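Group II chitinase (Ostrinia furnacalis, PDB 6JAV) probably hydrolyses chitin as a family 18 endochitinase, represented here by catalytic domain 1, a TIM barrel, in complex with a piperidine-thienopyridine inhibitor. Local coordinates at residues K8-Y13 with G342-A347; S297-V302 with P311-G316; F107-V112 with S156-P161; P130-V135 with K174-A179; A286-C291 with R354-Q359. All blocks are in the same frame, centred on the assembly; numbering follows the deposited sequence.

Contact 1: residues K8-Y13 with G342-A347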
# COMPACT_ATOMS: atom_id res chain seq x y z
N LYS A 8 9.51 -3.23 11.61
CA LYS A 8 9.68 -2.49 10.37
C LYS A 8 8.57 -1.46 10.23
O LYS A 8 7.44 -1.66 10.70
CB LYS A 8 9.55 -3.44 9.18
CG LYS A 8 10.66 -4.51 9.10
CD LYS A 8 10.50 -5.38 7.83
CE LYS A 8 11.60 -6.42 7.71
NZ LYS A 8 11.59 -7.39 8.84
N LEU A 9 8.90 -0.38 9.54
CA LEU A 9 7.91 0.61 9.08
C LEU A 9 8.27 0.84 7.62
O LEU A 9 9.27 1.51 7.31
CB LEU A 9 7.94 1.89 9.93
CG LEU A 9 6.62 2.67 9.98
CD1 LEU A 9 6.69 3.89 10.93
CD2 LEU A 9 6.10 3.07 8.64
N VAL A 10 7.51 0.21 6.72
CA VAL A 10 7.79 0.20 5.30
C VAL A 10 7.00 1.33 4.65
O VAL A 10 5.76 1.35 4.70
CB VAL A 10 7.42 -1.16 4.68
CG1 VAL A 10 7.66 -1.17 3.19
CG2 VAL A 10 8.19 -2.32 5.34
N CYS A 11 7.71 2.30 4.07
CA CYS A 11 7.08 3.50 3.51
C CYS A 11 7.15 3.44 2.00
O CYS A 11 8.25 3.34 1.44
CB CYS A 11 7.85 4.74 3.94
SG CYS A 11 7.87 5.05 5.71
N TYR A 12 6.00 3.55 1.33
CA TYR A 12 6.01 3.67 -0.13
C TYR A 12 6.22 5.12 -0.56
O TYR A 12 5.57 6.04 -0.05
CB TYR A 12 4.73 3.09 -0.76
CG TYR A 12 4.76 1.58 -0.89
CD1 TYR A 12 4.35 0.77 0.18
CD2 TYR A 12 5.24 0.98 -2.04
CE1 TYR A 12 4.43 -0.63 0.10
CE2 TYR A 12 5.32 -0.41 -2.13
CZ TYR A 12 4.92 -1.19 -1.05
OH TYR A 12 4.97 -2.57 -1.14
N TYR A 13 7.14 5.29 -1.49
CA TYR A 13 7.41 6.54 -2.19
C TYR A 13 6.81 6.41 -3.59
O TYR A 13 6.84 5.32 -4.18
CB TYR A 13 8.95 6.71 -2.28
CG TYR A 13 9.33 7.83 -3.21
CD1 TYR A 13 9.35 9.14 -2.77
CD2 TYR A 13 9.56 7.58 -4.55
CE1 TYR A 13 9.63 10.20 -3.68
CE2 TYR A 13 9.84 8.60 -5.43
CZ TYR A 13 9.85 9.89 -4.99
OH TYR A 13 10.11 10.89 -5.92
N GLY A 342 5.67 -5.59 11.43
CA GLY A 342 5.59 -4.13 11.55
C GLY A 342 4.44 -3.58 10.72
O GLY A 342 3.42 -4.25 10.52
N GLY A 343 4.63 -2.34 10.27
CA GLY A 343 3.59 -1.61 9.60
C GLY A 343 4.09 -1.14 8.25
O GLY A 343 5.29 -1.13 7.98
N MET A 344 3.15 -0.76 7.40
CA MET A 344 3.46 -0.25 6.06
C MET A 344 2.49 0.88 5.79
O MET A 344 1.34 0.83 6.23
CB MET A 344 3.28 -1.37 5.02
CG MET A 344 3.45 -0.94 3.56
SD MET A 344 1.87 -0.42 2.82
CE MET A 344 1.17 -2.00 2.37
N ILE A 345 2.94 1.90 5.03
CA ILE A 345 2.05 3.00 4.66
C ILE A 345 2.01 3.20 3.15
O ILE A 345 3.05 3.16 2.47
CB ILE A 345 2.38 4.34 5.36
CG1 ILE A 345 3.79 4.84 5.02
CG2 ILE A 345 2.18 4.20 6.86
CD1 ILE A 345 3.86 6.37 4.87
N TRP A 346 0.81 3.45 2.64
CA TRP A 346 0.58 3.97 1.31
C TRP A 346 -0.04 5.34 1.52
O TRP A 346 -1.23 5.42 1.86
CB TRP A 346 -0.41 3.10 0.52
CG TRP A 346 -0.47 3.66 -0.89
CD1 TRP A 346 -1.28 4.69 -1.36
CD2 TRP A 346 0.42 3.34 -1.95
NE1 TRP A 346 -0.96 4.96 -2.67
CE2 TRP A 346 0.08 4.16 -3.05
CE3 TRP A 346 1.48 2.44 -2.08
CZ2 TRP A 346 0.76 4.07 -4.27
CZ3 TRP A 346 2.14 2.35 -3.28
CH2 TRP A 346 1.78 3.16 -4.36
N ALA A 347 0.71 6.43 1.29
CA ALA A 347 2.10 6.50 0.83
C ALA A 347 2.64 7.80 1.47
O ALA A 347 1.87 8.61 2.01
CB ALA A 347 2.17 6.58 -0.69
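Tyr12, the residue most enclosed here, lies over the end of the neighbouring strand and meets both Met344 and Trp346. The Met344 side chain arrives in the plane of the phenol, with CG 3.6 Å from Tyr12 CE1, and the turn at chi2 (-90°) leaves SD at the ring's edge, a Met-aromatic contact. Trp346 crosses the tyrosine at about a right angle, CE3 being 3.6 Å from Tyr12 CB, while the ring planes stand 43° apart. Ile345 belongs to the other face of the sheet. Its CG1, set between backbone N and carbonyl carbon (chi1 61°), comes 4.1 Å from Cys11 SG, and the side chain also meets helix 363-373. The backbones pair in a parallel ladder: Gly343 N to Lys8 O (2.9 Å), Val10 N to Gly343 O (2.9 Å), Ile345 N to Val10 O (2.9 Å) and the longer Tyr12 N to Ile345 O (3.2 Å). The first and last strands thereby close the TIM barrel. A cis peptide joins Trp346 to Ala347. Tyr12 OH bonds to Asp124 of the family's DxxDxDxE signature, so apolar packing on the tyrosine ring probably helps position a polar partner of that motif.

Contact 2: residues S297-V302 with P311-G316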
# COMPACT_ATOMS: atom_id res chain seq x y z
N SER A 297 -13.51 23.68 5.98
CA SER A 297 -14.71 23.66 5.15
C SER A 297 -15.92 23.05 5.85
O SER A 297 -16.92 22.77 5.19
CB SER A 297 -14.45 22.98 3.81
OG SER A 297 -13.47 23.70 3.09
N GLY A 298 -15.84 22.80 7.15
CA GLY A 298 -17.01 22.40 7.91
C GLY A 298 -17.54 21.00 7.64
O GLY A 298 -18.73 20.75 7.88
N TRP A 299 -16.72 20.08 7.14
CA TRP A 299 -17.23 18.73 6.95
C TRP A 299 -17.49 18.11 8.32
O TRP A 299 -16.75 18.35 9.28
CB TRP A 299 -16.22 17.87 6.18
CG TRP A 299 -16.12 18.18 4.70
CD1 TRP A 299 -16.12 19.42 4.12
CD2 TRP A 299 -15.99 17.25 3.63
NE1 TRP A 299 -16.00 19.31 2.76
CE2 TRP A 299 -15.92 17.99 2.43
CE3 TRP A 299 -15.94 15.84 3.56
CZ2 TRP A 299 -15.79 17.38 1.18
CZ3 TRP A 299 -15.81 15.25 2.32
CH2 TRP A 299 -15.74 16.02 1.14
N THR A 300 -18.55 17.31 8.40
CA THR A 300 -18.95 16.69 9.66
C THR A 300 -18.27 15.32 9.78
O THR A 300 -18.29 14.55 8.82
CB THR A 300 -20.46 16.50 9.66
OG1 THR A 300 -21.10 17.77 9.46
CG2 THR A 300 -20.92 15.90 10.98
N VAL A 301 -17.70 15.03 10.95
CA VAL A 301 -16.94 13.81 11.18
C VAL A 301 -17.77 12.86 12.04
O VAL A 301 -18.33 13.29 13.06
CB VAL A 301 -15.61 14.12 11.87
CG1 VAL A 301 -14.85 12.84 12.16
CG2 VAL A 301 -14.79 15.07 10.99
N VAL A 302 -17.84 11.59 11.65
CA VAL A 302 -18.48 10.56 12.47
C VAL A 302 -17.42 9.52 12.83
O VAL A 302 -16.81 8.92 11.94
CB VAL A 302 -19.64 9.89 11.73
CG1 VAL A 302 -20.26 8.75 12.58
CG2 VAL A 302 -20.71 10.92 11.31
N PRO A 311 -12.72 7.13 11.07
CA PRO A 311 -13.85 8.04 10.83
C PRO A 311 -14.31 8.04 9.39
O PRO A 311 -13.65 7.57 8.45
CB PRO A 311 -13.28 9.42 11.18
CG PRO A 311 -11.80 9.24 11.07
CD PRO A 311 -11.47 7.83 11.39
N TYR A 312 -15.50 8.63 9.19
CA TYR A 312 -15.86 9.16 7.89
C TYR A 312 -16.28 10.61 8.07
O TYR A 312 -16.53 11.07 9.19
CB TYR A 312 -16.93 8.33 7.17
CG TYR A 312 -18.27 8.23 7.88
CD1 TYR A 312 -19.24 9.20 7.67
CD2 TYR A 312 -18.56 7.15 8.71
CE1 TYR A 312 -20.49 9.10 8.29
CE2 TYR A 312 -19.82 7.05 9.34
CZ TYR A 312 -20.75 8.03 9.12
OH TYR A 312 -21.99 7.96 9.74
N ALA A 313 -16.29 11.35 6.97
CA ALA A 313 -16.65 12.77 7.01
C ALA A 313 -17.48 13.12 5.79
O ALA A 313 -17.31 12.54 4.71
CB ALA A 313 -15.40 13.66 7.08
N TYR A 314 -18.38 14.11 5.93
CA TYR A 314 -19.26 14.40 4.81
C TYR A 314 -19.66 15.87 4.79
O TYR A 314 -19.61 16.56 5.81
CB TYR A 314 -20.52 13.51 4.81
CG TYR A 314 -21.39 13.72 6.03
CD1 TYR A 314 -21.16 13.02 7.21
CD2 TYR A 314 -22.43 14.66 6.01
CE1 TYR A 314 -21.94 13.24 8.34
CE2 TYR A 314 -23.21 14.87 7.11
CZ TYR A 314 -22.97 14.16 8.27
OH TYR A 314 -23.77 14.40 9.37
N LYS A 315 -20.02 16.33 3.60
CA LYS A 315 -20.62 17.65 3.43
C LYS A 315 -21.39 17.64 2.13
O LYS A 315 -20.86 17.24 1.09
CB LYS A 315 -19.55 18.75 3.41
CG LYS A 315 -20.19 20.14 3.32
CD LYS A 315 -19.18 21.24 3.43
CE LYS A 315 -19.87 22.59 3.47
NZ LYS A 315 -18.86 23.69 3.34
N GLY A 316 -22.65 18.05 2.19
CA GLY A 316 -23.47 18.01 0.99
C GLY A 316 -23.58 16.58 0.51
O GLY A 316 -23.87 15.66 1.28
O HOH W 1 -21.35 18.61 7.01
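Tyr314 O is gripped twice: Thr300 N donates to it in the carbonyl plane at 2.9 Å, and a water donates as well, its oxygen 2.9 Å from Tyr314 O. The same water lies 2.6 Å from Thr300 OG1, tying the threonine hydroxyl to the strand opposite, and makes a weak, long bond to Gly298 O. Further along, Val302 N reaches Tyr312 O at 2.8 Å in a nearly straight bond of 171°. These and their reciprocal bonds give an antiparallel hairpin in which Thr300-Tyr314 and Val302-Tyr312 are hydrogen-bonded pairs and Val301-Ala313 is a non-hydrogen-bonded one.

On the tyrosine face each ring lies alongside its partner. Both Tyr312 and Tyr314 place CG between backbone N and carbonyl carbon (chi1 62° and 63°), which lays the rings back across the neighbouring strand. Val302 CB sits over one face of Tyr312, 3.4 Å from its CZ, and Thr300 CB over one face of Tyr314, 3.7 Å from its CZ. Val302 CG2 touches the edge of the Tyr314 ring. At the hairpin's open end the extended Lys315 crosses Trp299 at about a right angle: CB rests on the five-membered ring, 3.6 Å from Trp299 CD1, and NZ donates to Ser297 O at 2.8 Å.

Strand 318-321 continues the sheet, with Trp319 stacking on Tyr312, while Val301 and Ala313 pack on Ile294 of helix 287-296. This placement is consistent with the alpha+beta insertion domain of family 18 chitinases.

Contact 3: residues F107-V112 with S156-P161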
# COMPACT_ATOMS: atom_id res chain seq x y z
N PHE A 107 14.06 -12.59 -17.44
CA PHE A 107 13.65 -11.48 -16.58
C PHE A 107 14.49 -11.41 -15.32
O PHE A 107 14.91 -10.32 -14.90
CB PHE A 107 12.17 -11.65 -16.23
CG PHE A 107 11.71 -10.72 -15.14
CD1 PHE A 107 11.23 -9.45 -15.45
CD2 PHE A 107 11.77 -11.11 -13.80
CE1 PHE A 107 10.82 -8.58 -14.42
CE2 PHE A 107 11.38 -10.23 -12.78
CZ PHE A 107 10.90 -8.98 -13.10
N VAL A 108 14.75 -12.56 -14.69
CA VAL A 108 15.38 -12.56 -13.37
C VAL A 108 16.80 -12.00 -13.45
O VAL A 108 17.21 -11.18 -12.61
CB VAL A 108 15.33 -13.97 -12.77
CG1 VAL A 108 16.31 -14.10 -11.61
CG2 VAL A 108 13.89 -14.32 -12.33
N GLN A 109 17.59 -12.45 -14.43
CA GLN A 109 18.98 -11.99 -14.46
C GLN A 109 19.05 -10.50 -14.79
O GLN A 109 19.88 -9.77 -14.23
CB GLN A 109 19.78 -12.78 -15.49
CG GLN A 109 19.86 -14.29 -15.21
CD GLN A 109 20.46 -14.62 -13.86
OE1 GLN A 109 21.36 -13.93 -13.37
NE2 GLN A 109 19.96 -15.69 -13.25
N HIS A 110 18.18 -10.04 -15.68
CA HIS A 110 18.17 -8.62 -16.00
C HIS A 110 17.70 -7.79 -14.81
O HIS A 110 18.23 -6.70 -14.56
CB HIS A 110 17.30 -8.37 -17.22
CG HIS A 110 17.08 -6.92 -17.50
ND1 HIS A 110 16.15 -6.16 -16.82
CD2 HIS A 110 17.71 -6.07 -18.35
CE1 HIS A 110 16.19 -4.92 -17.26
NE2 HIS A 110 17.13 -4.83 -18.18
N ALA A 111 16.70 -8.28 -14.07
CA ALA A 111 16.16 -7.52 -12.94
C ALA A 111 17.22 -7.30 -11.88
O ALA A 111 17.35 -6.19 -11.34
CB ALA A 111 14.93 -8.23 -12.36
N VAL A 112 18.00 -8.33 -11.56
CA VAL A 112 19.04 -8.17 -10.55
C VAL A 112 20.10 -7.18 -11.01
O VAL A 112 20.55 -6.32 -10.23
CB VAL A 112 19.59 -9.54 -10.13
CG1 VAL A 112 20.61 -9.36 -9.01
CG2 VAL A 112 18.44 -10.41 -9.66
N SER A 156 14.43 -15.13 -5.65
CA SER A 156 15.09 -15.39 -4.38
C SER A 156 16.45 -16.05 -4.59
O SER A 156 17.45 -15.70 -3.94
CB SER A 156 14.20 -16.27 -3.53
OG SER A 156 14.84 -16.48 -2.27
N ALA A 157 16.51 -16.99 -5.53
CA ALA A 157 17.74 -17.76 -5.73
C ALA A 157 18.89 -16.89 -6.23
O ALA A 157 20.06 -17.23 -5.99
CB ALA A 157 17.45 -18.90 -6.71
N VAL A 158 18.60 -15.79 -6.91
CA VAL A 158 19.63 -14.85 -7.33
C VAL A 158 19.84 -13.73 -6.31
O VAL A 158 20.98 -13.33 -6.05
CB VAL A 158 19.31 -14.29 -8.72
CG1 VAL A 158 20.38 -13.28 -9.12
CG2 VAL A 158 19.22 -15.42 -9.75
N LEU A 159 18.77 -13.22 -5.71
CA LEU A 159 18.91 -12.06 -4.83
C LEU A 159 19.52 -12.44 -3.49
O LEU A 159 20.34 -11.69 -2.95
CB LEU A 159 17.53 -11.42 -4.59
CG LEU A 159 16.92 -10.75 -5.81
CD1 LEU A 159 15.43 -10.51 -5.52
CD2 LEU A 159 17.61 -9.45 -6.11
N LYS A 160 19.09 -13.56 -2.91
CA LYS A 160 19.51 -13.88 -1.54
C LYS A 160 21.02 -14.07 -1.42
O LYS A 160 21.61 -13.50 -0.48
CB LYS A 160 18.66 -15.04 -1.00
CG LYS A 160 18.95 -15.41 0.45
CD LYS A 160 17.78 -16.16 1.06
CE LYS A 160 16.91 -15.18 1.82
NZ LYS A 160 16.52 -15.71 3.15
N PRO A 161 21.70 -14.78 -2.32
CA PRO A 161 23.17 -14.87 -2.22
C PRO A 161 23.89 -13.53 -2.33
O PRO A 161 24.98 -13.39 -1.75
CB PRO A 161 23.55 -15.81 -3.38
CG PRO A 161 22.33 -16.64 -3.59
CD PRO A 161 21.16 -15.71 -3.33
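Val158 is the side chain on which this contact turns, because its two methyl groups face different partners on the other helix. CG1 meets Val112 CG2 at 3.5 Å; CG2 meets Val108 CG1 at 3.7 Å. With CG1 anti to the backbone N (chi1 178°), the branched end of Val158 straddles successive turns of helix 101-118. Gln109 comes in at about a right angle to the valine. Although Gln109 sets out away from the other helix, a bend at chi2 folds the chain back until NE2 is 3.6 Å from Val158 CG2, so that the amide nitrogen rests against the methyl at the exposed margin. Leu159 adds the inner part: it slides past Val112 in the opposite direction, with CD2 3.8 Å from Val112 CG2.

The two helices, 101-118 and 143-159, are consecutive outer helices of the TIM barrel, following strands 78-84 and 122-126, and between these segments they meet purely through apolar and van der Waals contacts.

Behind the first shell, helical backbone bonding sets the spacing. Val112 N donates to Val108 O at 3.1 Å, which puts the two valines one turn apart on the same side of their helix. Beyond them Leu164, in the loop before strand 165-170, touches both Val112 and Leu159. Towards the earlier turns, Val108 also packs on Glu154 and Leu155, and Phe107 lies against Leu151 and Leu155.

Contact 4: residues P130-V135 with K174-A179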
# COMPACT_ATOMS: atom_id res chain seq x y z
N PRO A 130 -1.94 -11.87 -9.15
CA PRO A 130 -1.90 -13.17 -9.84
C PRO A 130 -3.30 -13.75 -9.90
O PRO A 130 -4.04 -13.69 -8.90
CB PRO A 130 -0.98 -14.02 -8.95
CG PRO A 130 -0.15 -13.03 -8.17
CD PRO A 130 -1.05 -11.81 -7.97
N LYS A 131 -3.69 -14.26 -11.08
CA LYS A 131 -5.01 -14.85 -11.36
C LYS A 131 -6.10 -13.79 -11.45
O LYS A 131 -6.77 -13.65 -12.48
CB LYS A 131 -5.36 -15.91 -10.31
CG LYS A 131 -6.07 -17.14 -10.84
CD LYS A 131 -7.53 -16.91 -10.98
CE LYS A 131 -8.22 -18.20 -11.48
NZ LYS A 131 -9.42 -17.89 -12.27
N CYS A 132 -6.28 -13.02 -10.37
CA CYS A 132 -7.33 -12.00 -10.31
C CYS A 132 -6.78 -10.65 -10.76
O CYS A 132 -6.51 -9.75 -9.94
CB CYS A 132 -7.89 -11.93 -8.91
SG CYS A 132 -8.32 -13.58 -8.26
N TRP A 133 -6.62 -10.50 -12.08
CA TRP A 133 -6.04 -9.29 -12.65
C TRP A 133 -6.93 -8.11 -12.31
O TRP A 133 -8.13 -8.12 -12.63
CB TRP A 133 -5.92 -9.40 -14.17
CG TRP A 133 -5.18 -10.62 -14.66
CD1 TRP A 133 -4.41 -11.50 -13.95
CD2 TRP A 133 -5.18 -11.09 -16.01
NE1 TRP A 133 -3.91 -12.49 -14.79
CE2 TRP A 133 -4.39 -12.26 -16.05
CE3 TRP A 133 -5.78 -10.62 -17.19
CZ2 TRP A 133 -4.18 -12.97 -17.24
CZ3 TRP A 133 -5.57 -11.33 -18.35
CH2 TRP A 133 -4.78 -12.48 -18.38
N GLN A 134 -6.37 -7.10 -11.64
CA GLN A 134 -7.18 -5.99 -11.12
C GLN A 134 -8.44 -6.47 -10.40
O GLN A 134 -9.54 -5.92 -10.58
CB GLN A 134 -7.47 -4.95 -12.21
CG GLN A 134 -6.20 -4.14 -12.57
CD GLN A 134 -6.49 -2.98 -13.51
OE1 GLN A 134 -7.51 -2.97 -14.21
NE2 GLN A 134 -5.58 -2.00 -13.53
N VAL A 135 -8.28 -7.50 -9.57
CA VAL A 135 -9.29 -8.07 -8.67
C VAL A 135 -10.31 -8.95 -9.40
O VAL A 135 -11.15 -9.58 -8.75
CB VAL A 135 -9.95 -7.04 -7.71
CG1 VAL A 135 -10.65 -7.75 -6.54
CG2 VAL A 135 -8.90 -6.08 -7.13
N LYS A 174 -9.91 -12.38 0.71
CA LYS A 174 -9.88 -13.84 0.85
C LYS A 174 -9.89 -14.56 -0.49
O LYS A 174 -9.09 -15.48 -0.71
CB LYS A 174 -11.08 -14.30 1.70
CG LYS A 174 -11.10 -15.81 1.91
CD LYS A 174 -12.38 -16.24 2.65
CE LYS A 174 -12.24 -17.70 3.14
NZ LYS A 174 -12.04 -18.67 2.03
N MET A 175 -10.78 -14.17 -1.41
CA MET A 175 -10.89 -14.87 -2.70
C MET A 175 -9.63 -14.71 -3.54
O MET A 175 -9.20 -15.66 -4.21
CB MET A 175 -12.10 -14.36 -3.48
CG MET A 175 -13.41 -14.97 -3.02
SD MET A 175 -13.91 -14.21 -1.47
CE MET A 175 -14.13 -15.68 -0.48
N VAL A 176 -9.05 -13.50 -3.55
CA VAL A 176 -7.82 -13.26 -4.29
C VAL A 176 -6.66 -14.01 -3.67
O VAL A 176 -5.83 -14.58 -4.37
CB VAL A 176 -7.54 -11.74 -4.38
CG1 VAL A 176 -6.22 -11.51 -5.10
CG2 VAL A 176 -8.69 -11.05 -5.10
N ILE A 177 -6.56 -14.00 -2.34
CA ILE A 177 -5.52 -14.74 -1.66
C ILE A 177 -5.59 -16.21 -2.04
O ILE A 177 -4.58 -16.84 -2.38
CB ILE A 177 -5.64 -14.54 -0.13
CG1 ILE A 177 -5.39 -13.07 0.29
CG2 ILE A 177 -4.68 -15.47 0.61
CD1 ILE A 177 -5.96 -12.77 1.69
N ASP A 178 -6.80 -16.77 -1.98
CA ASP A 178 -6.99 -18.19 -2.29
C ASP A 178 -6.60 -18.49 -3.73
O ASP A 178 -6.02 -19.55 -4.02
CB ASP A 178 -8.45 -18.56 -2.07
CG ASP A 178 -8.84 -18.70 -0.60
OD1 ASP A 178 -7.94 -18.77 0.28
OD2 ASP A 178 -10.08 -18.79 -0.35
N ALA A 179 -6.91 -17.59 -4.66
CA ALA A 179 -6.71 -17.86 -6.08
C ALA A 179 -5.29 -17.60 -6.54
O ALA A 179 -4.81 -18.30 -7.44
CB ALA A 179 -7.64 -17.00 -6.94
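Cys132 points into the side of the helix that holds Val176 and Ala179, its CB 4.0 Å from Val176 CG2 and its SG 3.7 Å from Ala179 CB. The setting is a TIM barrel loop against a short helix: the loop 130-135 comes after strand 122-126, and helix 174-180 comes after the next strand, 165-170. Cys132 is the centre of an inverse gamma turn, closed by a weak bond from Trp133 N to Lys131 O. Its SG stands beside the backbone N and anti to the carbonyl carbon (chi1 -49°), a setting that carries the sulfur between Val176 and Ala179, where it also lies 4.0 Å from Val176 CA. From there SG is joined to Cys137 in a disulfide, five residues on in the same loop.

Val135 crosses Val176 at about a right angle, so that one methyl meets another, CG1 of Val135 lying 4.1 Å from CG2 of Val176. One methyl of Val176, CG2, thus meets both Cys132 CB and Val135 CG1, while the side chain of Val135 is about 4 Å from the bound inhibitor.

Lys131 lies along the end of the segment at Ala179. The far end of its chain leads away from the helix, its NZ donating to Cys137 O and Gly140 O. Nearer the backbone the same side chain keeps to the helix: its CB is 3.8 Å from Ala179 O, and a bend at chi2 (-83°) brings Lys131 CD to 4.0 Å from Ala179 CB.

Contact 5: residues A286-C291 with R354-Q359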
# COMPACT_ATOMS: atom_id res chain seq x y z
N ALA A 286 -6.20 12.63 -0.49
CA ALA A 286 -5.09 12.47 0.43
C ALA A 286 -5.53 12.89 1.83
O ALA A 286 -6.46 13.67 1.99
CB ALA A 286 -3.93 13.37 -0.01
N TYR A 287 -4.85 12.37 2.85
CA TYR A 287 -5.14 12.82 4.21
C TYR A 287 -5.06 14.35 4.31
O TYR A 287 -5.90 14.97 4.97
CB TYR A 287 -4.24 12.15 5.25
CG TYR A 287 -4.59 12.65 6.64
CD1 TYR A 287 -5.75 12.21 7.26
CD2 TYR A 287 -3.83 13.63 7.26
CE1 TYR A 287 -6.12 12.69 8.52
CE2 TYR A 287 -4.20 14.12 8.52
CZ TYR A 287 -5.34 13.63 9.13
OH TYR A 287 -5.75 14.10 10.37
N TYR A 288 -4.08 14.98 3.65
CA TYR A 288 -3.98 16.44 3.78
C TYR A 288 -5.11 17.18 3.06
O TYR A 288 -5.35 18.36 3.36
CB TYR A 288 -2.59 16.94 3.35
CG TYR A 288 -2.24 16.78 1.89
CD1 TYR A 288 -2.75 17.65 0.90
CD2 TYR A 288 -1.36 15.76 1.48
CE1 TYR A 288 -2.42 17.49 -0.43
CE2 TYR A 288 -1.03 15.60 0.14
CZ TYR A 288 -1.56 16.46 -0.81
OH TYR A 288 -1.21 16.32 -2.14
N GLU A 289 -5.78 16.53 2.12
CA GLU A 289 -7.00 17.10 1.55
C GLU A 289 -8.19 16.91 2.48
O GLU A 289 -9.03 17.82 2.65
CB GLU A 289 -7.25 16.46 0.19
CG GLU A 289 -6.20 16.92 -0.87
CD GLU A 289 -6.27 16.16 -2.17
OE1 GLU A 289 -6.38 14.91 -2.18
OE2 GLU A 289 -6.16 16.79 -3.26
N ILE A 290 -8.28 15.74 3.13
CA ILE A 290 -9.40 15.45 4.03
C ILE A 290 -9.34 16.34 5.27
O ILE A 290 -10.35 16.92 5.69
CB ILE A 290 -9.35 13.96 4.41
CG1 ILE A 290 -9.61 13.09 3.19
CG2 ILE A 290 -10.37 13.66 5.54
CD1 ILE A 290 -9.32 11.60 3.44
N CYS A 291 -8.15 16.45 5.89
CA CYS A 291 -8.08 17.21 7.13
C CYS A 291 -8.40 18.69 6.89
O CYS A 291 -9.01 19.33 7.76
CB CYS A 291 -6.74 16.98 7.84
SG CYS A 291 -5.25 17.53 6.97
N ARG A 354 3.38 18.64 5.10
CA ARG A 354 3.62 20.08 5.17
C ARG A 354 2.97 20.75 6.36
O ARG A 354 3.12 21.97 6.53
CB ARG A 354 3.16 20.76 3.88
CG ARG A 354 3.93 20.27 2.69
CD ARG A 354 3.70 21.16 1.55
NE ARG A 354 4.35 20.69 0.33
CZ ARG A 354 5.60 20.96 -0.00
NH1 ARG A 354 6.36 21.69 0.80
NH2 ARG A 354 6.08 20.50 -1.15
N ASN A 355 2.24 20.00 7.20
CA ASN A 355 1.52 20.59 8.33
C ASN A 355 0.50 21.63 7.87
O ASN A 355 0.34 22.69 8.50
CB ASN A 355 2.48 21.15 9.38
CG ASN A 355 1.81 21.39 10.72
OD1 ASN A 355 0.71 20.92 10.98
ND2 ASN A 355 2.48 22.13 11.57
N ARG A 356 -0.18 21.34 6.76
CA ARG A 356 -1.28 22.19 6.29
C ARG A 356 -2.42 22.24 7.30
O ARG A 356 -3.21 23.20 7.30
CB ARG A 356 -1.79 21.65 4.95
CG ARG A 356 -2.77 22.54 4.22
CD ARG A 356 -3.41 21.75 3.10
NE ARG A 356 -4.29 22.56 2.27
CZ ARG A 356 -5.24 22.06 1.50
NH1 ARG A 356 -5.44 20.74 1.44
NH2 ARG A 356 -6.00 22.87 0.77
N CYS A 357 -2.56 21.20 8.13
CA CYS A 357 -3.70 21.07 9.03
C CYS A 357 -3.37 21.41 10.47
O CYS A 357 -4.24 21.32 11.33
CB CYS A 357 -4.31 19.67 8.92
SG CYS A 357 -5.14 19.51 7.32
N GLY A 358 -2.13 21.82 10.75
CA GLY A 358 -1.80 22.30 12.08
C GLY A 358 -1.70 21.25 13.17
O GLY A 358 -1.59 21.61 14.34
N GLN A 359 -1.72 19.96 12.82
CA GLN A 359 -1.55 18.86 13.76
C GLN A 359 -0.09 18.40 13.87
O GLN A 359 0.19 17.41 14.55
CB GLN A 359 -2.45 17.68 13.35
CG GLN A 359 -3.96 18.00 13.27
CD GLN A 359 -4.71 17.28 12.12
OE1 GLN A 359 -4.20 16.34 11.48
NE2 GLN A 359 -5.95 17.73 11.86
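Tyr287 and Gln359 approach from opposite directions and join through a hydrogen bond, the phenol OH donating to Gln359 OE1 at 2.9 Å. The amide oxygen lies at the ring's edge, and the ring and amide planes are turned 56° apart. A weak hydrogen bond runs from Arg356 NH1 to Tyr288 O at 3.1 Å. The carbonyl meets the guanidinium at its edge, and the extended arginine chain carries NH2 onward to salt bridges with Asp292 and Glu277.

Between these two polar grips sits the covalent one. Cys291 SG and Cys357 SG are 2.0 Å apart with a disulfide torsion of 84°. Cys291 holds its sulfur between backbone N and carbonyl carbon (chi1 64°), the crowded position, which turns it to the loop. Around it Gln359 NE2 comes 4.2 Å from Cys291 CB. At the helix start, Ala286 N donates to Glu289 OE1 at 2.8 Å, the half of a capping box in which the N3 side chain accepts from the N-cap N-H; OE1 also bonds to Thr279 OG1, and OE2 to Tyr278 N.

The disulfide fastens the loop between the last barrel strand, 342-346, and helix 363-373 to helix 287-296, part of what is consistent with the family 18 alpha+beta insertion domain.

How the contacts relate
Contact 1 closes the barrel, its centre about 7 Å from the chain's centre, and the other four spread outward from it. Contacts 2 and 5 lie on one side, their centres about 15 Å apart, linked because helix 287-296 is followed in the chain by strand 300-302. Contact 3 lies on the other side of the chain's centre, about 48 Å from contact 2 between centres. Contacts 3 and 4 interlock along the chain, as do contacts 1 and 5. Two of the contacts come near the inhibitor, through the side chains of Val135 in contact 4 (about 4 Å) and Trp346 in contact 1 (about 5 Å), whereas that of Glu289 in contact 5 stays farther off, at about 8 Å.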